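Local coordinates for uncharacterized protein Lpg0364 (Legionella pneumophila subsp. pneumophila, PDB 4Q63) that is of unknown function but carries a PilZ-type beta-barrel domain, a family generally associated with binding the second messenger cyclic di-GMP, at residues Asn25-Val30 / Ala37-Gln42; Val30-Asn35 / Leu77-Glu82. One frame throughout, in Å; residues are numbered along the deposited sequence. Where two conformers were deposited one is given.

How the contacts relate
Following the chain from its N terminus, past strands 12-13 and 18-22, strand 25-33 supplies the first segment of both contacts, with V30 belonging to each. Contact 1 closes the short hairpin between this strand and strand 36-40, with six residues between its segments. Contact 2 spans 41 residues, mostly strand, and brings the hairpin's turn against the end of strand 74-79. The segments alternate along the chain, so the two contacts cross and do not nest. Their centres lie about 13 Å apart, bridged by strand 36-40: A37 O is 2.8 Å from L77 N, and V38 N is 2.9 Å from E31 O. Together they tie three strands adjacent in the sheet near helix 82-100.

Contact 1: Asn25-Val30 / Ala37-Gln42; sequences NSIEIV and AVVVKQ
V30 N donates to V38 O at 2.9 Å, nearly straight at hydrogen (175°), and V40 N donates to E28 O at 3.0 Å in the carbonyl plane. These two backbone bonds frame I29 and V39, an antiparallel non-hydrogen-bonded pair. V30 and E31 both face V38, a classic beta bulge. E28 O also receives a CA-H contact from V39. Nearer the open end of the hairpin a water takes over: it accepts from E28 N and donates to V40 O. Beyond it, Q42 NE2 donates to S26 O at 3.2 Å. That acceptor lies practically in the amide plane of Q42, while the donor is tilted 16° from the carbonyl plane. The extended Q42 chain thus spans a gap that direct backbone pairing does not bridge.

Side-chain packing divides between the two faces. On that of I29 and V39, V39 CG1 touches I27 CD1 at 3.5 Å. On the other, V30 packs on V38 in one of its two conformers. The aliphatic part of E28, with CG anti to its own N (chi1 -162°), runs alongside V40, and its carboxylate OE2 comes to 3.3 Å from V40 CG2.

I27 and I29 also pack on strands 18-22 and 49-56, and V39 bonds through its backbone to I75. This beta hairpin is thereby built into the curled antiparallel sheet of the PilZ-type barrel.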
ATOM      1  N   ASN A  25      -3.220  -9.486  -9.581  1.00 70.69           N
ATOM      2  CA  ASN A  25      -2.026  -9.122 -10.342  1.00 66.57           C
ATOM      3  C   ASN A  25      -1.085  -8.288  -9.475  1.00 57.74           C
ATOM      4  O   ASN A  25      -1.494  -7.285  -8.893  1.00 49.59           O
ATOM      5  CB  ASN A  25      -2.405  -8.366 -11.613  1.00 69.34           C
ATOM      6  CG  ASN A  25      -3.225  -9.213 -12.569  1.00 78.53           C
ATOM      7  OD1 ASN A  25      -2.699  -9.758 -13.540  1.00 85.04           O
ATOM      8  ND2 ASN A  25      -4.519  -9.335 -12.290  1.00 77.88           N
ATOM      9  N   SER A  26       0.170  -8.713  -9.379  1.00 58.50           N
ATOM     10  CA  SER A  26       1.099  -8.098  -8.443  1.00 58.37           C
ATOM     11  C   SER A  26       1.532  -6.717  -8.908  1.00 58.02           C
ATOM     12  O   SER A  26       1.699  -6.470 -10.100  1.00 60.32           O
ATOM     13  CB  SER A  26       2.324  -8.984  -8.234  1.00 62.65           C
ATOM     14  OG  SER A  26       3.259  -8.783  -9.268  1.00 68.46           O
ATOM     15  N   ILE A  27       1.718  -5.815  -7.954  1.00 51.76           N
ATOM     16  CA  ILE A  27       2.207  -4.491  -8.265  1.00 49.78           C
ATOM     17  C   ILE A  27       3.372  -4.107  -7.358  1.00 48.68           C
ATOM     18  O   ILE A  27       3.455  -4.541  -6.209  1.00 46.39           O
ATOM     19  CB  ILE A  27       1.086  -3.448  -8.150  1.00 54.54           C
ATOM     20  CG1 ILE A  27       0.420  -3.536  -6.782  1.00 55.55           C
ATOM     21  CG2 ILE A  27       0.038  -3.673  -9.228  1.00 57.99           C
ATOM     22  CD1 ILE A  27       0.328  -2.208  -6.092  1.00 54.98           C
ATOM     23  N   GLU A  28       4.270  -3.280  -7.882  1.00 46.69           N
ATOM     24  CA  GLU A  28       5.436  -2.843  -7.128  1.00 42.58           C
ATOM     25  C   GLU A  28       5.068  -1.684  -6.210  1.00 42.98           C
ATOM     26  O   GLU A  28       4.642  -0.625  -6.680  1.00 43.97           O
ATOM     27  CB  GLU A  28       6.541  -2.423  -8.095  1.00 43.87           C
ATOM     28  CG  GLU A  28       7.921  -2.360  -7.492  1.00 45.85           C
ATOM     29  CD  GLU A  28       8.969  -2.007  -8.532  1.00 47.22           C
ATOM     30  OE1 GLU A  28      10.170  -2.161  -8.240  1.00 51.49           O
ATOM     31  OE2 GLU A  28       8.586  -1.590  -9.652  1.00 44.53           O
ATOM     32  N   ILE A  29       5.214  -1.901  -4.904  0.50 38.54           N
ATOM     33  CA  ILE A  29       5.013  -0.852  -3.903  0.50 35.56           C
ATOM     34  C   ILE A  29       6.356  -0.293  -3.452  0.50 37.95           C
ATOM     35  O   ILE A  29       7.253  -1.047  -3.063  0.50 37.72           O
ATOM     36  CB  ILE A  29       4.266  -1.368  -2.652  0.50 38.88           C
ATOM     37  CG1 ILE A  29       2.768  -1.504  -2.937  0.50 38.74           C
ATOM     38  CG2 ILE A  29       4.506  -0.431  -1.470  0.50 41.24           C
ATOM     39  CD1 ILE A  29       1.875  -1.036  -1.806  0.50 38.67           C
ATOM     40  N   VAL A  30       6.488   0.979  -3.436  0.57 38.05           N
ATOM     41  CA  VAL A  30       7.790   1.514  -3.017  0.57 39.32           C
ATOM     42  C   VAL A  30       7.732   2.319  -1.725  0.57 38.96           C
ATOM     43  O   VAL A  30       8.752   2.528  -1.086  0.57 41.41           O
ATOM     44  CB  VAL A  30       8.478   2.358  -4.121  0.57 47.53           C
ATOM     45  CG1 VAL A  30       8.981   1.463  -5.252  0.57 48.94           C
ATOM     46  CG2 VAL A  30       7.543   3.445  -4.641  0.57 45.92           C
ATOM     47  N   ALA A  37      -0.158   4.945  -0.425  1.00 35.69           N
ATOM     48  CA  ALA A  37       1.020   4.256  -0.930  1.00 35.45           C
ATOM     49  C   ALA A  37       1.492   4.885  -2.241  1.00 37.42           C
ATOM     50  O   ALA A  37       0.714   5.527  -2.947  1.00 35.10           O
ATOM     51  CB  ALA A  37       0.693   2.788  -1.175  1.00 31.69           C
ATOM     52  N   VAL A  38       2.759   4.655  -2.556  1.00 37.01           N
ATOM     53  CA  VAL A  38       3.326   4.971  -3.864  1.00 35.66           C
ATOM     54  C   VAL A  38       3.629   3.664  -4.590  1.00 35.00           C
ATOM     55  O   VAL A  38       4.373   2.830  -4.078  1.00 36.04           O
ATOM     56  CB  VAL A  38       4.603   5.751  -3.679  1.00 38.26           C
ATOM     57  CG1 VAL A  38       5.215   6.156  -5.071  1.00 38.02           C
ATOM     58  CG2 VAL A  38       4.312   6.978  -2.807  1.00 42.39           C
ATOM     59  N   VAL A  39       2.992   3.461  -5.741  1.00 33.66           N
ATOM     60  CA  VAL A  39       3.202   2.261  -6.548  1.00 36.71           C
ATOM     61  C   VAL A  39       3.742   2.614  -7.949  1.00 44.11           C
ATOM     62  O   VAL A  39       3.619   3.758  -8.407  1.00 35.56           O
ATOM     63  CB  VAL A  39       1.914   1.433  -6.687  1.00 38.32           C
ATOM     64  CG1 VAL A  39       1.380   1.043  -5.295  1.00 36.29           C
ATOM     65  CG2 VAL A  39       0.847   2.204  -7.463  1.00 42.20           C
ATOM     66  N   VAL A  40       4.336   1.634  -8.620  1.00 40.40           N
ATOM     67  CA  VAL A  40       4.893   1.866  -9.947  1.00 41.98           C
ATOM     68  C   VAL A  40       3.911   1.486 -11.049  1.00 45.06           C
ATOM     69  O   VAL A  40       3.323   0.406 -11.021  1.00 48.34           O
ATOM     70  CB  VAL A  40       6.184   1.080 -10.138  1.00 42.56           C
ATOM     71  CG1 VAL A  40       6.914   1.537 -11.437  1.00 42.51           C
ATOM     72  CG2 VAL A  40       7.077   1.267  -8.914  1.00 43.05           C
ATOM     73  N   LYS A  41       3.750   2.375 -12.029  1.00 59.91           N
ATOM     74  CA  LYS A  41       2.842   2.141 -13.149  1.00 62.33           C
ATOM     75  C   LYS A  41       3.284   0.959 -14.017  1.00 66.80           C
ATOM     76  O   LYS A  41       4.470   0.801 -14.305  1.00 64.25           O
ATOM     77  CB  LYS A  41       2.724   3.414 -13.998  1.00 71.90           C
ATOM     78  CG  LYS A  41       1.998   3.246 -15.325  1.00 79.21           C
ATOM     79  CD  LYS A  41       1.948   4.566 -16.083  1.00 83.29           C
ATOM     80  CE  LYS A  41       1.027   4.479 -17.291  1.00 88.86           C
ATOM     81  NZ  LYS A  41       0.752   5.818 -17.884  1.00 94.07           N
ATOM     82  N   GLN A  42       2.328   0.132 -14.429  1.00 69.79           N
ATOM     83  CA  GLN A  42       2.614  -0.971 -15.349  1.00 79.19           C
ATOM     84  C   GLN A  42       1.867  -0.818 -16.672  1.00 84.28           C
ATOM     85  O   GLN A  42       1.231   0.209 -16.916  1.00 80.59           O
ATOM     86  CB  GLN A  42       2.272  -2.312 -14.707  1.00 79.95           C
ATOM     87  CG  GLN A  42       3.184  -2.679 -13.563  0.83 78.15           C
ATOM     88  CD  GLN A  42       2.547  -3.669 -12.615  0.81 74.66           C
ATOM     89  OE1 GLN A  42       1.321  -3.763 -12.527  0.84 75.10           O
ATOM     90  NE2 GLN A  42       3.376  -4.414 -11.898  0.82 72.32           N
TER
HETATM   91  O   HOH W   1       4.023  -2.152 -10.485  1.00 53.24           O

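Contact 2: Val30-Asn35 / Leu77-Glu82; sequences VEISSN and LHFTKE
F79 CG stands anti to the carbonyl carbon and beside the backbone N (chi1 -58°), which carries the ring toward the turn that follows strand 25-33. H78 takes the other course: its CG is anti to the backbone N, and although its CB points away from the turn, its CD2 comes back to 3.5 Å from N35 O.

That carbonyl is the polar centre of the contact. F79 N donates to N35 O at 2.9 Å with an angle of 164° at hydrogen, yet the donor stands 53° out of the carbonyl plane. The bond is therefore straight at the donor but comes from above the acceptor group. H78 CA adds a longer C-H contact to the same oxygen, whose approach to the imidazole is at the ring edge.

Around the phenyl ring, S34 O lies in plane at the edge, 3.6 Å from F79 CD2. S33 O approaches F79 CE2, also at 3.6 Å and near the ring plane. I32 CG1 reaches that edge more loosely, 4.3 Å from F79 CE2. Within the turn, N35 N donates to S33 OG at 3.2 Å, forming an ST turn that ties the serine to the residue whose carbonyl holds F79.

Farther out, F79 packs on T85 and L88 of helix 82-100, and H78 ND1 bonds to E66. A single backbone hydrogen bond, F79 N to N35 O, joins the segments. S34 O is buried without a hydrogen-bonding partner, and its placement at the phenyl edge, where ring hydrogens carry partial positive charge, may offset part of that cost.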
ATOM      1  N   VAL A  30       6.488   0.979  -3.436  0.57 38.05           N
ATOM      2  CA  VAL A  30       7.790   1.514  -3.017  0.57 39.32           C
ATOM      3  C   VAL A  30       7.732   2.319  -1.725  0.57 38.96           C
ATOM      4  O   VAL A  30       8.752   2.528  -1.086  0.57 41.41           O
ATOM      5  CB  VAL A  30       8.478   2.358  -4.121  0.57 47.53           C
ATOM      6  CG1 VAL A  30       8.981   1.463  -5.252  0.57 48.94           C
ATOM      7  CG2 VAL A  30       7.543   3.445  -4.641  0.57 45.92           C
ATOM      8  N   GLU A  31       6.545   2.778  -1.343  1.00 36.91           N
ATOM      9  CA  GLU A  31       6.397   3.459  -0.063  1.00 41.44           C
ATOM     10  C   GLU A  31       4.971   3.292   0.416  1.00 39.74           C
ATOM     11  O   GLU A  31       4.059   3.191  -0.393  1.00 39.12           O
ATOM     12  CB  GLU A  31       6.707   4.949  -0.211  1.00 47.91           C
ATOM     13  CG  GLU A  31       6.868   5.686   1.107  0.82 48.42           C
ATOM     14  CD  GLU A  31       7.309   7.131   0.909  0.58 52.42           C
ATOM     15  OE1 GLU A  31       6.653   7.846   0.128  0.45 53.29           O
ATOM     16  OE2 GLU A  31       8.312   7.546   1.527  0.42 55.38           O
ATOM     17  N   ILE A  32       4.775   3.260   1.726  1.00 37.17           N
ATOM     18  CA  ILE A  32       3.432   3.051   2.259  1.00 37.66           C
ATOM     19  C   ILE A  32       3.235   3.769   3.586  1.00 36.71           C
ATOM     20  O   ILE A  32       4.159   3.891   4.389  1.00 35.89           O
ATOM     21  CB  ILE A  32       3.111   1.546   2.382  1.00 36.22           C
ATOM     22  CG1 ILE A  32       1.613   1.319   2.633  1.00 34.49           C
ATOM     23  CG2 ILE A  32       3.977   0.886   3.459  1.00 39.80           C
ATOM     24  CD1 ILE A  32       1.194  -0.112   2.407  1.00 36.80           C
ATOM     25  N   SER A  33       2.037   4.303   3.780  1.00 36.93           N
ATOM     26  CA  SER A  33       1.637   4.831   5.075  1.00 38.92           C
ATOM     27  C   SER A  33       0.246   4.273   5.357  1.00 39.38           C
ATOM     28  O   SER A  33      -0.323   3.580   4.516  1.00 34.38           O
ATOM     29  CB  SER A  33       1.607   6.355   5.062  1.00 39.61           C
ATOM     30  OG  SER A  33       0.470   6.833   4.368  1.00 46.91           O
ATOM     31  N   SER A  34      -0.304   4.568   6.528  1.00 40.82           N
ATOM     32  CA  SER A  34      -1.633   4.070   6.864  1.00 39.84           C
ATOM     33  C   SER A  34      -2.706   4.693   5.953  1.00 38.11           C
ATOM     34  O   SER A  34      -3.788   4.144   5.801  1.00 37.97           O
ATOM     35  CB  SER A  34      -1.960   4.330   8.342  1.00 40.27           C
ATOM     36  OG  SER A  34      -1.931   5.717   8.623  1.00 43.48           O
ATOM     37  N   ASN A  35      -2.390   5.816   5.318  1.00 32.13           N
ATOM     38  CA  ASN A  35      -3.374   6.544   4.509  1.00 34.82           C
ATOM     39  C   ASN A  35      -3.165   6.407   2.996  1.00 30.92           C
ATOM     40  O   ASN A  35      -3.930   6.966   2.193  1.00 29.56           O
ATOM     41  CB  ASN A  35      -3.368   8.038   4.861  1.00 44.80           C
ATOM     42  CG  ASN A  35      -3.935   8.330   6.236  1.00 58.48           C
ATOM     43  OD1 ASN A  35      -4.741   7.572   6.768  1.00 63.47           O
ATOM     44  ND2 ASN A  35      -3.517   9.452   6.817  1.00 68.35           N
ATOM     45  N   LEU A  77      -1.527   6.343  -4.328  1.00 30.72           N
ATOM     46  CA  LEU A  77      -2.833   5.841  -3.908  1.00 29.94           C
ATOM     47  C   LEU A  77      -3.223   6.419  -2.565  1.00 29.67           C
ATOM     48  O   LEU A  77      -2.382   6.661  -1.705  1.00 31.20           O
ATOM     49  CB  LEU A  77      -2.830   4.313  -3.785  1.00 27.83           C
ATOM     50  CG  LEU A  77      -2.260   3.497  -4.937  1.00 32.65           C
ATOM     51  CD1 LEU A  77      -2.423   1.993  -4.621  1.00 31.22           C
ATOM     52  CD2 LEU A  77      -2.923   3.865  -6.275  1.00 30.99           C
ATOM     53  N   HIS A  78      -4.509   6.663  -2.407  1.00 27.72           N
ATOM     54  CA  HIS A  78      -5.088   7.103  -1.150  1.00 25.42           C
ATOM     55  C   HIS A  78      -6.029   5.985  -0.649  1.00 27.55           C
ATOM     56  O   HIS A  78      -6.915   5.571  -1.399  1.00 28.14           O
ATOM     57  CB  HIS A  78      -5.907   8.319  -1.477  1.00 27.30           C
ATOM     58  CG  HIS A  78      -6.770   8.807  -0.365  1.00 31.82           C
ATOM     59  ND1 HIS A  78      -8.039   9.298  -0.578  1.00 34.94           N
ATOM     60  CD2 HIS A  78      -6.530   8.925   0.959  1.00 31.99           C
ATOM     61  CE1 HIS A  78      -8.555   9.678   0.576  1.00 37.24           C
ATOM     62  NE2 HIS A  78      -7.655   9.467   1.517  1.00 30.70           N
ATOM     63  N   PHE A  79      -5.847   5.506   0.590  1.00 28.33           N
ATOM     64  CA  PHE A  79      -6.745   4.480   1.162  1.00 28.00           C
ATOM     65  C   PHE A  79      -7.927   5.195   1.797  1.00 30.10           C
ATOM     66  O   PHE A  79      -7.770   5.999   2.712  1.00 32.38           O
ATOM     67  CB  PHE A  79      -6.045   3.616   2.216  1.00 25.68           C
ATOM     68  CG  PHE A  79      -4.824   2.899   1.708  1.00 29.41           C
ATOM     69  CD1 PHE A  79      -4.829   2.271   0.472  1.00 34.10           C
ATOM     70  CD2 PHE A  79      -3.665   2.866   2.461  1.00 30.10           C
ATOM     71  CE1 PHE A  79      -3.714   1.616   0.013  1.00 35.01           C
ATOM     72  CE2 PHE A  79      -2.532   2.205   2.002  1.00 28.75           C
ATOM     73  CZ  PHE A  79      -2.552   1.583   0.783  1.00 32.66           C
ATOM     74  N   THR A  80      -9.120   4.899   1.307  1.00 23.98           N
ATOM     75  CA  THR A  80     -10.269   5.725   1.602  1.00 29.63           C
ATOM     76  C   THR A  80     -11.101   5.373   2.826  1.00 35.86           C
ATOM     77  O   THR A  80     -11.934   6.182   3.247  1.00 38.77           O
ATOM     78  CB  THR A  80     -11.191   5.782   0.378  1.00 34.93           C
ATOM     79  OG1 THR A  80     -11.451   4.447  -0.070  1.00 37.99           O
ATOM     80  CG2 THR A  80     -10.497   6.553  -0.750  1.00 33.85           C
ATOM     81  N   LYS A  81     -10.909   4.183   3.399  1.00 40.25           N
ATOM     82  CA  LYS A  81     -11.769   3.770   4.514  1.00 43.56           C
ATOM     83  C   LYS A  81     -11.046   3.870   5.849  1.00 43.84           C
ATOM     84  O   LYS A  81     -10.032   3.194   6.080  1.00 38.52           O
ATOM     85  CB  LYS A  81     -12.316   2.352   4.307  1.00 43.36           C
ATOM     86  CG  LYS A  81     -12.948   2.156   2.938  1.00 53.36           C
ATOM     87  CD  LYS A  81     -14.179   3.057   2.765  1.00 63.27           C
ATOM     88  CE  LYS A  81     -14.723   3.017   1.340  1.00 62.57           C
ATOM     89  NZ  LYS A  81     -14.788   1.645   0.786  1.00 31.55           N
ATOM     90  N   GLU A  82     -11.593   4.702   6.728  1.00 43.92           N
ATOM     91  CA  GLU A  82     -10.981   4.958   8.023  1.00 49.22           C
ATOM     92  C   GLU A  82     -10.735   3.682   8.823  1.00 46.09           C
ATOM     93  O   GLU A  82      -9.649   3.502   9.368  1.00 43.26           O
ATOM     94  CB  GLU A  82     -11.808   5.955   8.840  0.70 56.26           C
ATOM     95  CG  GLU A  82     -11.011   6.625   9.951  0.93 61.29           C
ATOM     96  CD  GLU A  82     -11.696   7.867  10.488  0.39 70.28           C
ATOM     97  OE1 GLU A  82     -12.709   7.720  11.204  0.81 73.77           O
ATOM     98  OE2 GLU A  82     -11.223   8.988  10.186  0.79 74.89           O
TER